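Local coordinates for protein metallo-carboxypeptidase (Pseudomonas aeruginosa, PDB 4A39) that is a zinc-dependent carboxypeptidase of the M14 family, probably removing C-terminal residues from peptide or protein substrates, at residues A88-E93 / E112-E117; R241-P246 / C333-Q338. One frame throughout, in Å; residues are numbered along the deposited sequence.

Following the chain from its N terminus, interaction 1 comes first. It joins the end of strand 87-89 to the loop between strands 106-111 and 118-121, and closes a loop that is mostly the hairpin of strands 96-103 and 106-111. Both of its segments belong to the N-terminal domain. Interaction 2 opens later, in the zinc carboxypeptidase domain, and closes a longer excursion of 86 residues between the loop 241-246 and helix 332-340. The two loops lie in series and neither nest nor cross. The centres of interaction 1 and interaction 2 are about 42 Å apart, on opposite sides of the chain's centre. Interaction 1 is a surface contact, while interaction 2 includes Arg241 of the ligand pocket.

Interaction 1 of 2, residues A88-E93 / E112-E117; sequences ASYDGE and EPEESE
The backbones come closest at Tyr90 and Glu117, with CA atoms 6.3 Å apart. Segment 88-93 leaves its strand after Ser89 and turns, while 112-117 is an irregular loop. No backbone-to-backbone hydrogen bond joins them, and Tyr90 carries the contact. Its CG lies anti to the carbonyl carbon (chi1 -66°), and the ring reaches across to the loop. At its far end Tyr90 OH accepts a hydrogen bond from Glu114 N, 2.9 Å long and nearly straight at 163°. The Glu117 O sits in the plane of the ring at its edge, 3.5 Å from Tyr90 CD1. Pro113 adds a looser apolar touch, its CB 4.2 Å from Tyr90 CE1. The extended Glu115 side chain brings OE1 to 3.2 Å from Tyr90 CB, at the root of the ring. Within the turn, Ser89 OG accepts from Gly92 N in an ST motif, and Asp91 OD1 accepts from Glu93 N in an Asx turn. The Tyr90 ring also meets that of Phe96, and its side chain touches Val118. The contact thus lies where strand 87-89, an inner strand of the N-terminal sheet, ends between its antiparallel neighbours 118-121 and 96-103.

Interaction 2 of 2, residues R241-P246 / C333-Q338; sequences RAWLEP and CNFVGQ. With GEM ((2-guanidinoethylmercapto)succinic acid), chain D.
One face of the Phe335 ring is met by the backbone oxygen Trp243 O, which stands 3.2 Å above the ring plane, offset toward the rim. The ring atom nearest to Trp243 O is Phe335 CE2, at 3.3 Å. The edge of the Trp243 indole faces Phe335, with Trp243 CE3 4.1 Å from Phe335 CD1. The two side chains cross at about a right angle. At the edge of the Arg241 guanidinium lies a carboxylate of the inhibitor (2-guanidinoethylmercapto)succinic acid, with its carbon C9 in the guanidinium plane.

Phe335 points from its helix toward the loop, with CG anti to the backbone N (chi1 178°). The roots of the two aromatic side chains also meet, with Trp243 CB 3.9 Å from Phe335 CB. One helix position further on, Val336 CG2 packs against Trp243 CZ3 at 3.8 Å. Leu244 is a more distant neighbour of the Phe335 ring. No hydrogen bond crosses between the two segments. Polar atoms of Trp243 are held from elsewhere: NE1 bonds Gln179 OE1, and the carbonyl over the Phe335 ring also accepts from Gln258 NE2 of helix 252-264.

Arg241 grips the inhibitor carboxylate by both oxygens. Arg241 NH1 donates to GEM O14 at 175°, and Arg241 NH2 donates to GEM O15 at 165°, each bond 3.0 Å long. Arg231 and Asn240 also bond the inhibitor. The side chain of Trp243 is about 7 Å from that of His273, which binds the zinc with His180 and Glu183. The site is that of an M14 carboxypeptidase. The adjacent Asn240 and Arg241 are consistent with the family's Asn-Arg pair that holds the C-terminal carboxylate of substrates.

Interaction 1 of 2, residues A88-E93 / E112-E117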
loop_
_atom_site.group_PDB
_atom_site.type_symbol
_atom_site.label_atom_id
_atom_site.label_comp_id
_atom_site.label_asym_id
_atom_site.label_seq_id
_atom_site.Cartn_x
_atom_site.Cartn_y
_atom_site.Cartn_z
ATOM N N ALA A 88 -12.809 -2.765 12.021
ATOM C CA ALA A 88 -13.109 -4.028 12.685
ATOM C C ALA A 88 -13.855 -4.970 11.751
ATOM O O ALA A 88 -14.367 -4.554 10.713
ATOM C CB ALA A 88 -13.944 -3.769 13.932
ATOM N N SER A 89 -13.908 -6.246 12.125
ATOM C CA SER A 89 -14.609 -7.246 11.331
ATOM C C SER A 89 -14.928 -8.484 12.155
ATOM O O SER A 89 -14.099 -8.950 12.932
ATOM C CB SER A 89 -13.768 -7.660 10.126
ATOM O OG SER A 89 -14.412 -8.697 9.407
ATOM N N TYR A 90 -16.132 -9.018 11.980
ATOM C CA TYR A 90 -16.527 -10.220 12.704
ATOM C C TYR A 90 -16.050 -11.463 11.965
ATOM O O TYR A 90 -15.708 -12.468 12.591
ATOM C CB TYR A 90 -18.052 -10.307 12.839
ATOM C CG TYR A 90 -18.686 -9.245 13.700
ATOM C CD1 TYR A 90 -18.386 -9.146 15.057
ATOM C CD2 TYR A 90 -19.597 -8.338 13.155
ATOM C CE1 TYR A 90 -18.983 -8.167 15.854
ATOM C CE2 TYR A 90 -20.196 -7.357 13.940
ATOM C CZ TYR A 90 -19.886 -7.277 15.288
ATOM O OH TYR A 90 -20.481 -6.310 16.071
ATOM N N ASP A 91 -16.015 -11.384 10.634
ATOM C CA ASP A 91 -15.637 -12.530 9.812
ATOM C C ASP A 91 -14.331 -12.457 9.034
ATOM O O ASP A 91 -13.851 -13.477 8.537
ATOM C CB ASP A 91 -16.770 -12.854 8.827
ATOM C CG ASP A 91 -17.170 -11.663 7.972
ATOM O OD1 ASP A 91 -16.399 -10.685 7.900
ATOM O OD2 ASP A 91 -18.257 -11.711 7.356
ATOM N N GLY A 92 -13.757 -11.266 8.919
ATOM C CA GLY A 92 -12.521 -11.127 8.173
ATOM C C GLY A 92 -12.787 -10.813 6.712
ATOM O O GLY A 92 -11.852 -10.703 5.916
ATOM N N GLU A 93 -14.062 -10.673 6.356
ATOM C CA GLU A 93 -14.455 -10.356 4.982
ATOM C C GLU A 93 -15.105 -8.981 4.897
ATOM O O GLU A 93 -14.796 -8.197 3.999
ATOM C CB GLU A 93 -15.425 -11.401 4.431
ATOM C CG GLU A 93 -14.776 -12.716 4.040
ATOM C CD GLU A 93 -15.683 -13.565 3.168
ATOM O OE1 GLU A 93 -16.112 -13.068 2.103
ATOM O OE2 GLU A 93 -15.965 -14.725 3.540
ATOM N N GLU A 112 -19.970 -2.521 20.718
ATOM C CA GLU A 112 -20.819 -3.442 21.465
ATOM C C GLU A 112 -20.968 -4.541 20.416
ATOM O O GLU A 112 -21.841 -4.468 19.546
ATOM C CB GLU A 112 -22.182 -2.829 21.782
ATOM C CG GLU A 112 -23.042 -3.737 22.646
ATOM C CD GLU A 112 -24.430 -3.186 22.890
ATOM O OE1 GLU A 112 -24.544 -1.995 23.238
ATOM O OE2 GLU A 112 -25.406 -3.951 22.741
ATOM N N PRO A 113 -20.096 -5.565 20.469
ATOM C CA PRO A 113 -20.114 -6.679 19.515
ATOM C C PRO A 113 -21.414 -7.484 19.443
ATOM O O PRO A 113 -22.010 -7.817 20.455
ATOM C CB PRO A 113 -18.920 -7.524 19.958
ATOM C CG PRO A 113 -18.915 -7.336 21.440
ATOM C CD PRO A 113 -19.174 -5.846 21.587
ATOM N N GLU A 114 -21.841 -7.776 18.217
ATOM C CA GLU A 114 -23.057 -8.558 17.993
ATOM C C GLU A 114 -22.750 -10.057 18.033
ATOM O O GLU A 114 -23.656 -10.887 18.119
ATOM C CB GLU A 114 -23.690 -8.171 16.652
ATOM C CG GLU A 114 -24.310 -6.780 16.640
ATOM C CD GLU A 114 -25.414 -6.631 17.680
ATOM O OE1 GLU A 114 -26.230 -7.569 17.830
ATOM O OE2 GLU A 114 -25.478 -5.575 18.344
ATOM N N GLU A 115 -21.459 -10.382 17.988
ATOM C CA GLU A 115 -20.972 -11.761 18.018
ATOM C C GLU A 115 -19.881 -11.825 19.070
ATOM O O GLU A 115 -19.381 -10.790 19.506
ATOM C CB GLU A 115 -20.429 -12.170 16.633
ATOM C CG GLU A 115 -21.494 -12.124 15.545
ATOM C CD GLU A 115 -21.011 -12.572 14.177
ATOM O OE1 GLU A 115 -19.796 -12.765 13.992
ATOM O OE2 GLU A 115 -21.864 -12.716 13.276
ATOM N N SER A 116 -19.517 -13.037 19.495
ATOM C CA SER A 116 -18.513 -13.240 20.540
ATOM C C SER A 116 -17.052 -13.002 20.129
ATOM O O SER A 116 -16.169 -12.910 20.975
ATOM C CB SER A 116 -18.652 -14.630 21.159
ATOM O OG SER A 116 -18.291 -15.617 20.217
ATOM N N GLU A 117 -16.799 -12.900 18.826
ATOM C CA GLU A 117 -15.434 -12.640 18.396
ATOM C C GLU A 117 -15.366 -11.577 17.309
ATOM O O GLU A 117 -16.247 -11.486 16.448
ATOM C CB GLU A 117 -14.749 -13.930 17.943
ATOM C CG GLU A 117 -15.206 -14.513 16.622
ATOM C CD GLU A 117 -14.315 -15.670 16.186
ATOM O OE1 GLU A 117 -14.124 -16.610 16.990
ATOM O OE2 GLU A 117 -13.803 -15.636 15.047
#

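Interaction 2 of 2, residues R241-P246 / C333-Q338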
loop_
_atom_site.group_PDB
_atom_site.type_symbol
_atom_site.label_atom_id
_atom_site.label_comp_id
_atom_site.label_asym_id
_atom_site.label_seq_id
_atom_site.Cartn_x
_atom_site.Cartn_y
_atom_site.Cartn_z
ATOM N N ARG A 241 14.203 3.950 1.313
ATOM C CA ARG A 241 15.327 4.839 1.586
ATOM C C ARG A 241 16.582 4.072 1.158
ATOM O O ARG A 241 17.703 4.487 1.446
ATOM C CB ARG A 241 15.425 5.178 3.079
ATOM C CG ARG A 241 14.278 6.021 3.615
ATOM C CD ARG A 241 14.272 7.416 3.016
ATOM N NE ARG A 241 13.196 8.222 3.586
ATOM C CZ ARG A 241 11.909 8.067 3.287
ATOM N NH1 ARG A 241 11.531 7.143 2.412
ATOM N NH2 ARG A 241 10.992 8.820 3.884
ATOM N N ALA A 242 16.378 2.953 0.461
ATOM C CA ALA A 242 17.493 2.113 0.026
ATOM C C ALA A 242 17.729 2.091 -1.477
ATOM O O ALA A 242 18.486 1.257 -1.971
ATOM C CB ALA A 242 17.282 0.685 0.519
ATOM N N TRP A 243 17.113 3.010 -2.211
ATOM C CA TRP A 243 17.285 2.992 -3.656
ATOM C C TRP A 243 18.572 3.605 -4.190
ATOM O O TRP A 243 18.997 3.290 -5.301
ATOM C CB TRP A 243 16.059 3.609 -4.324
ATOM C CG TRP A 243 14.861 2.730 -4.137
ATOM C CD1 TRP A 243 14.176 2.515 -2.974
ATOM C CD2 TRP A 243 14.262 1.873 -5.118
ATOM N NE1 TRP A 243 13.192 1.576 -3.168
ATOM C CE2 TRP A 243 13.221 1.164 -4.474
ATOM C CE3 TRP A 243 14.503 1.632 -6.477
ATOM C CZ2 TRP A 243 12.425 0.231 -5.140
ATOM C CZ3 TRP A 243 13.709 0.702 -7.143
ATOM C CH2 TRP A 243 12.683 0.013 -6.473
ATOM N N LEU A 244 19.205 4.464 -3.405
ATOM C CA LEU A 244 20.449 5.071 -3.849
ATOM C C LEU A 244 21.595 4.089 -3.614
ATOM O O LEU A 244 22.550 4.034 -4.392
ATOM C CB LEU A 244 20.703 6.375 -3.087
ATOM C CG LEU A 244 21.847 7.259 -3.581
ATOM C CD1 LEU A 244 21.637 7.613 -5.053
ATOM C CD2 LEU A 244 21.908 8.519 -2.727
ATOM N N GLU A 245 21.489 3.304 -2.546
ATOM C CA GLU A 245 22.521 2.331 -2.198
ATOM C C GLU A 245 21.924 1.016 -1.685
ATOM O O GLU A 245 22.012 0.701 -0.493
ATOM C CB GLU A 245 23.452 2.926 -1.139
ATOM C CG GLU A 245 24.107 4.230 -1.566
ATOM C CD GLU A 245 24.878 4.900 -0.447
ATOM O OE1 GLU A 245 24.263 5.232 0.588
ATOM O OE2 GLU A 245 26.102 5.100 -0.602
ATOM N N PRO A 246 21.313 0.227 -2.585
ATOM C CA PRO A 246 20.705 -1.053 -2.219
ATOM C C PRO A 246 21.738 -2.112 -1.848
ATOM O O PRO A 246 22.908 -2.013 -2.220
ATOM C CB PRO A 246 19.900 -1.421 -3.462
ATOM C CG PRO A 246 20.721 -0.850 -4.561
ATOM C CD PRO A 246 21.114 0.507 -4.018
ATOM N N CYS A 333 10.518 6.500 -6.179
ATOM C CA CYS A 333 9.925 7.370 -7.191
ATOM C C CYS A 333 10.974 8.251 -7.852
ATOM O O CYS A 333 11.107 8.275 -9.074
ATOM C CB CYS A 333 8.840 8.251 -6.568
ATOM S SG CYS A 333 8.046 9.357 -7.743
ATOM N N ASN A 334 11.727 8.971 -7.035
ATOM C CA ASN A 334 12.753 9.862 -7.547
ATOM C C ASN A 334 13.919 9.145 -8.219
ATOM O O ASN A 334 14.363 9.550 -9.297
ATOM C CB ASN A 334 13.242 10.747 -6.409
ATOM C CG ASN A 334 12.157 11.678 -5.913
ATOM O OD1 ASN A 334 11.884 12.710 -6.526
ATOM N ND2 ASN A 334 11.508 11.305 -4.816
ATOM N N PHE A 335 14.408 8.079 -7.596
ATOM C CA PHE A 335 15.527 7.335 -8.162
ATOM C C PHE A 335 15.211 6.733 -9.522
ATOM O O PHE A 335 15.983 6.889 -10.467
ATOM C CB PHE A 335 15.976 6.218 -7.213
ATOM C CG PHE A 335 17.099 5.381 -7.761
ATOM C CD1 PHE A 335 16.832 4.259 -8.541
ATOM C CD2 PHE A 335 18.425 5.738 -7.532
ATOM C CE1 PHE A 335 17.871 3.503 -9.089
ATOM C CE2 PHE A 335 19.471 4.989 -8.076
ATOM C CZ PHE A 335 19.190 3.872 -8.855
ATOM N N VAL A 336 14.087 6.030 -9.620
ATOM C CA VAL A 336 13.704 5.397 -10.877
ATOM C C VAL A 336 13.390 6.454 -11.926
ATOM O O VAL A 336 13.844 6.368 -13.071
ATOM C CB VAL A 336 12.474 4.475 -10.682
ATOM C CG1 VAL A 336 12.086 3.822 -12.004
ATOM C CG2 VAL A 336 12.795 3.404 -9.650
ATOM N N GLY A 337 12.622 7.461 -11.526
ATOM C CA GLY A 337 12.263 8.523 -12.446
ATOM C C GLY A 337 13.466 9.181 -13.094
ATOM O O GLY A 337 13.455 9.461 -14.294
ATOM N N GLN A 338 14.506 9.430 -12.305
ATOM C CA GLN A 338 15.704 10.075 -12.827
ATOM C C GLN A 338 16.618 9.119 -13.575
ATOM O O GLN A 338 17.158 9.461 -14.625
ATOM C CB GLN A 338 16.485 10.739 -11.693
ATOM C CG GLN A 338 17.677 11.548 -12.182
ATOM C CD GLN A 338 18.223 12.462 -11.112
ATOM O OE1 GLN A 338 19.153 12.108 -10.385
ATOM N NE2 GLN A 338 17.631 13.640 -10.992
HETATM C C8 GEM D . 6.885 8.296 1.389
HETATM S S7 GEM D . 6.661 7.533 -0.259
HETATM C C6 GEM D . 6.954 8.980 -1.340
HETATM C C5 GEM D . 6.579 10.328 -0.718
HETATM N N3 GEM D . 7.532 10.689 0.340
HETATM C C1 GEM D . 8.313 11.756 0.183
HETATM N N4 GEM D . 8.229 12.472 -0.936
HETATM N N2 GEM D . 9.181 12.105 1.127
HETATM C C9 GEM D . 8.000 7.608 2.180
HETATM O O14 GEM D . 8.667 6.724 1.596
HETATM O O15 GEM D . 8.163 7.983 3.359
HETATM C C10 GEM D . 5.576 8.285 2.180
HETATM C C11 GEM D . 5.077 6.862 2.440
HETATM O O12 GEM D . 3.895 6.599 2.124
HETATM O O13 GEM D . 5.885 6.069 2.967
#